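Local coordinates for protein pantothenate synthetase (Francisella tularensis subsp. tularensis, PDB 3N8H) that probably joins pantoate to beta-alanine to make pantothenate, spending ATP and passing through a pantoyl-adenylate intermediate, at residues I201-L209 with L220-A229. Residues are numbered along the deposited sequence; the frame is centred on the assembly and turned at random.
Sequences IANKIYEIL and LTNKINSTGA
Paired at I201 with T227, I205 with I224 and L209 with L220, segment 201-209 of helix 196-210 and segment 220-229 run antiparallel, the axes of 201-209 and of the helical residues 220-225 lying 9.7 Å apart and 155° from one another. No hydrogen bond crosses between them; isoleucines and leucines, together with T227, do the joining. I208 packs between L220 and T227: its CG2 lies 3.6 Å from CD1 of L220, in the modelled conformer of that leucine, as the two side chains slide past each other in opposite directions, while its CD1 meets CG2 of T227 tip to tip at 3.7 Å. With chi1 at -68°, CG1 stands beside the backbone N and CG2 beside the carbonyl carbon, and the isoleucine thereby fills two places at once. L209 reaches across both L220 and I224 at about a right angle, its CD2 4.0 Å from CD1 of I224.

T227 serves both halves of the contact. Its methyl packs on I208, whereas OG1 lies 3.3 Å from CG2 of I201, a polar atom against a methyl. The hydroxyl is engaged within its own segment, 220-229: it donates to O of I224 at 2.8 Å, in the carbonyl plane, and accepts from N of A229 in a nearly straight bond (168°), forming an ST turn that ties I224 to A229. G228, lacking a side chain, adopts the positive phi that turns the chain out of the helix. Beyond it the small A229 packs its CB against CG2 of I201 at 4.0 Å.

K204 and K223 border the contact, where the aliphatic part of each covers isoleucine or threonine; the end of K223 leads away from the contact, and K204 makes a long, weak ion pair with E200. The pair forms a helical layer over the three-stranded antiparallel sheet: I224 and L220 rest on strand 230-237, I205 and I201 on strand 240-247.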
loop_
_atom_site.group_PDB
_atom_site.type_symbol
_atom_site.label_atom_id
_atom_site.label_comp_id
_atom_site.label_asym_id
_atom_site.label_seq_id
_atom_site.Cartn_x
_atom_site.Cartn_y
_atom_site.Cartn_z
ATOM N N ILE A 201 -38.647 13.428 0.582
ATOM C CA ILE A 201 -37.728 14.414 0.038
ATOM C C ILE A 201 -36.813 13.728 -0.975
ATOM O O ILE A 201 -36.606 14.228 -2.072
ATOM C CB ILE A 201 -36.903 15.030 1.144
ATOM C CG1 ILE A 201 -37.838 15.809 2.085
ATOM C CG2 ILE A 201 -35.802 15.922 0.559
ATOM C CD1 ILE A 201 -37.130 16.286 3.343
ATOM N N ALA A 202 -36.267 12.577 -0.608
ATOM C CA ALA A 202 -35.381 11.873 -1.520
ATOM C C ALA A 202 -36.091 11.629 -2.852
ATOM O O ALA A 202 -35.526 11.897 -3.913
ATOM C CB ALA A 202 -34.889 10.565 -0.901
ATOM N N ASN A 203 -37.333 11.143 -2.799
ATOM C CA ASN A 203 -38.109 10.881 -4.025
ATOM C C ASN A 203 -38.381 12.143 -4.863
ATOM O O ASN A 203 -38.305 12.104 -6.093
ATOM C CB ASN A 203 -39.424 10.148 -3.715
ATOM C CG ASN A 203 -39.207 8.704 -3.230
ATOM O OD1 ASN A 203 -38.226 8.033 -3.593
ATOM N ND2 ASN A 203 -40.141 8.221 -2.415
ATOM N N LYS A 204 -38.699 13.253 -4.203
ATOM C CA LYS A 204 -38.844 14.535 -4.886
ATOM C C LYS A 204 -37.569 14.965 -5.622
ATOM O O LYS A 204 -37.636 15.482 -6.728
ATOM C CB LYS A 204 -39.281 15.643 -3.918
ATOM C CG LYS A 204 -40.747 15.582 -3.520
ATOM C CD LYS A 204 -41.130 16.716 -2.564
ATOM C CE LYS A 204 -40.439 16.565 -1.212
ATOM N NZ LYS A 204 -40.994 17.487 -0.188
ATOM N N ILE A 205 -36.420 14.781 -4.992
ATOM C CA ILE A 205 -35.155 15.075 -5.645
ATOM C C ILE A 205 -35.062 14.312 -6.980
ATOM O O ILE A 205 -34.663 14.878 -8.006
ATOM C CB ILE A 205 -33.947 14.691 -4.751
ATOM C CG1 ILE A 205 -33.837 15.624 -3.539
ATOM C CG2 ILE A 205 -32.633 14.694 -5.562
ATOM C CD1 ILE A 205 -32.729 15.221 -2.564
ATOM N N TYR A 206 -35.425 13.028 -6.961
ATOM C CA TYR A 206 -35.297 12.201 -8.153
ATOM C C TYR A 206 -36.403 12.425 -9.193
ATOM O O TYR A 206 -36.234 12.093 -10.372
ATOM C CB TYR A 206 -35.084 10.733 -7.791
ATOM C CG TYR A 206 -33.635 10.521 -7.501
ATOM C CD1 TYR A 206 -32.777 10.002 -8.467
ATOM C CD2 TYR A 206 -33.093 10.940 -6.292
ATOM C CE1 TYR A 206 -31.418 9.860 -8.208
ATOM C CE2 TYR A 206 -31.747 10.813 -6.033
ATOM C CZ TYR A 206 -30.918 10.273 -6.996
ATOM O OH TYR A 206 -29.589 10.162 -6.711
ATOM N N GLU A 207 -37.506 13.023 -8.756
ATOM C CA GLU A 207 -38.565 13.410 -9.665
ATOM C C GLU A 207 -38.047 14.610 -10.444
ATOM O O GLU A 207 -38.306 14.765 -11.629
ATOM C CB GLU A 207 -39.813 13.781 -8.865
ATOM C CG GLU A 207 -41.084 13.940 -9.679
ATOM C CD GLU A 207 -42.316 14.133 -8.794
ATOM O OE1 GLU A 207 -43.067 15.110 -9.028
ATOM O OE2 GLU A 207 -42.529 13.312 -7.867
ATOM N N ILE A 208 -37.280 15.440 -9.754
ATOM C CA ILE A 208 -36.650 16.614 -10.359
ATOM C C ILE A 208 -35.540 16.207 -11.319
ATOM O O ILE A 208 -35.457 16.697 -12.441
ATOM C CB ILE A 208 -36.082 17.532 -9.257
ATOM C CG1 ILE A 208 -37.229 18.166 -8.452
ATOM C CG2 ILE A 208 -35.154 18.590 -9.842
ATOM C CD1 ILE A 208 -36.773 18.932 -7.242
ATOM N N LEU A 209 -34.680 15.312 -10.869
ATOM C CA LEU A 209 -33.564 14.883 -11.694
ATOM C C LEU A 209 -34.050 14.268 -13.005
ATOM O O LEU A 209 -33.512 14.556 -14.065
ATOM C CB LEU A 209 -32.668 13.907 -10.918
ATOM C CG LEU A 209 -31.843 14.537 -9.773
ATOM C CD1 LEU A 209 -31.178 13.457 -8.886
ATOM C CD2 LEU A 209 -30.815 15.553 -10.321
ATOM N N LEU A 220 -30.775 23.906 -11.067
ATOM C CA LEU A 220 -31.065 22.545 -10.628
ATOM C C LEU A 220 -30.715 22.419 -9.147
ATOM O O LEU A 220 -31.397 21.733 -8.391
ATOM C CB LEU A 220 -30.298 21.517 -11.480
ATOM C CG LEU A 220 -30.359 20.036 -11.079
ATOM C CD1 LEU A 220 -31.813 19.608 -10.853
ATOM C CD2 LEU A 220 -29.701 19.144 -12.144
ATOM N N THR A 221 -29.643 23.092 -8.748
ATOM C CA THR A 221 -29.209 23.071 -7.364
ATOM C C THR A 221 -30.314 23.724 -6.515
ATOM O O THR A 221 -30.708 23.199 -5.479
ATOM C CB THR A 221 -27.836 23.778 -7.183
ATOM O OG1 THR A 221 -26.822 23.030 -7.870
ATOM C CG2 THR A 221 -27.443 23.847 -5.720
ATOM N N ASN A 222 -30.830 24.848 -6.984
ATOM C CA ASN A 222 -31.908 25.544 -6.268
ATOM C C ASN A 222 -33.156 24.684 -6.126
ATOM O O ASN A 222 -33.821 24.732 -5.104
ATOM C CB ASN A 222 -32.258 26.856 -6.964
ATOM C CG ASN A 222 -31.127 27.871 -6.902
ATOM O OD1 ASN A 222 -30.194 27.735 -6.109
ATOM N ND2 ASN A 222 -31.201 28.890 -7.756
ATOM N N LYS A 223 -33.482 23.906 -7.157
ATOM C CA LYS A 223 -34.663 23.049 -7.093
ATOM C C LYS A 223 -34.479 21.921 -6.093
ATOM O O LYS A 223 -35.384 21.617 -5.324
ATOM C CB LYS A 223 -35.044 22.500 -8.472
ATOM C CG LYS A 223 -35.701 23.546 -9.351
ATOM C CD LYS A 223 -35.194 23.446 -10.765
ATOM C CE LYS A 223 -36.006 22.453 -11.565
ATOM N NZ LYS A 223 -36.633 23.140 -12.729
ATOM N N ILE A 224 -33.299 21.312 -6.106
ATOM C CA ILE A 224 -32.972 20.274 -5.145
ATOM C C ILE A 224 -32.950 20.803 -3.699
ATOM O O ILE A 224 -33.506 20.183 -2.797
ATOM C CB ILE A 224 -31.672 19.626 -5.531
ATOM C CG1 ILE A 224 -31.914 18.782 -6.779
ATOM C CG2 ILE A 224 -31.089 18.807 -4.378
ATOM C CD1 ILE A 224 -30.654 18.317 -7.431
ATOM N N ASN A 225 -32.338 21.958 -3.489
ATOM C CA ASN A 225 -32.323 22.565 -2.158
ATOM C C ASN A 225 -33.716 22.977 -1.684
ATOM O O ASN A 225 -33.977 23.042 -0.490
ATOM C CB ASN A 225 -31.339 23.748 -2.093
ATOM C CG ASN A 225 -29.873 23.297 -2.097
ATOM O OD1 ASN A 225 -29.558 22.131 -1.822
ATOM N ND2 ASN A 225 -28.968 24.223 -2.421
ATOM N N SER A 226 -34.634 23.225 -2.612
ATOM C CA SER A 226 -35.959 23.645 -2.200
ATOM C C SER A 226 -36.813 22.472 -1.687
ATOM O O SER A 226 -37.902 22.685 -1.171
ATOM C CB SER A 226 -36.680 24.427 -3.307
ATOM O OG SER A 226 -37.208 23.548 -4.281
ATOM N N THR A 227 -36.314 21.242 -1.811
ATOM C CA THR A 227 -37.043 20.094 -1.288
ATOM C C THR A 227 -36.756 19.940 0.188
ATOM O O THR A 227 -37.419 19.166 0.876
ATOM C CB THR A 227 -36.605 18.786 -1.970
ATOM O OG1 THR A 227 -35.276 18.448 -1.540
ATOM C CG2 THR A 227 -36.636 18.933 -3.505
ATOM N N GLY A 228 -35.736 20.647 0.669
ATOM C CA GLY A 228 -35.291 20.485 2.044
ATOM C C GLY A 228 -34.002 19.712 2.182
ATOM O O GLY A 228 -33.392 19.692 3.248
ATOM N N ALA A 229 -33.590 19.051 1.102
ATOM C CA ALA A 229 -32.261 18.454 1.038
ATOM C C ALA A 229 -31.196 19.568 0.959
ATOM O O ALA A 229 -31.523 20.704 0.621
ATOM C CB ALA A 229 -32.174 17.552 -0.177
#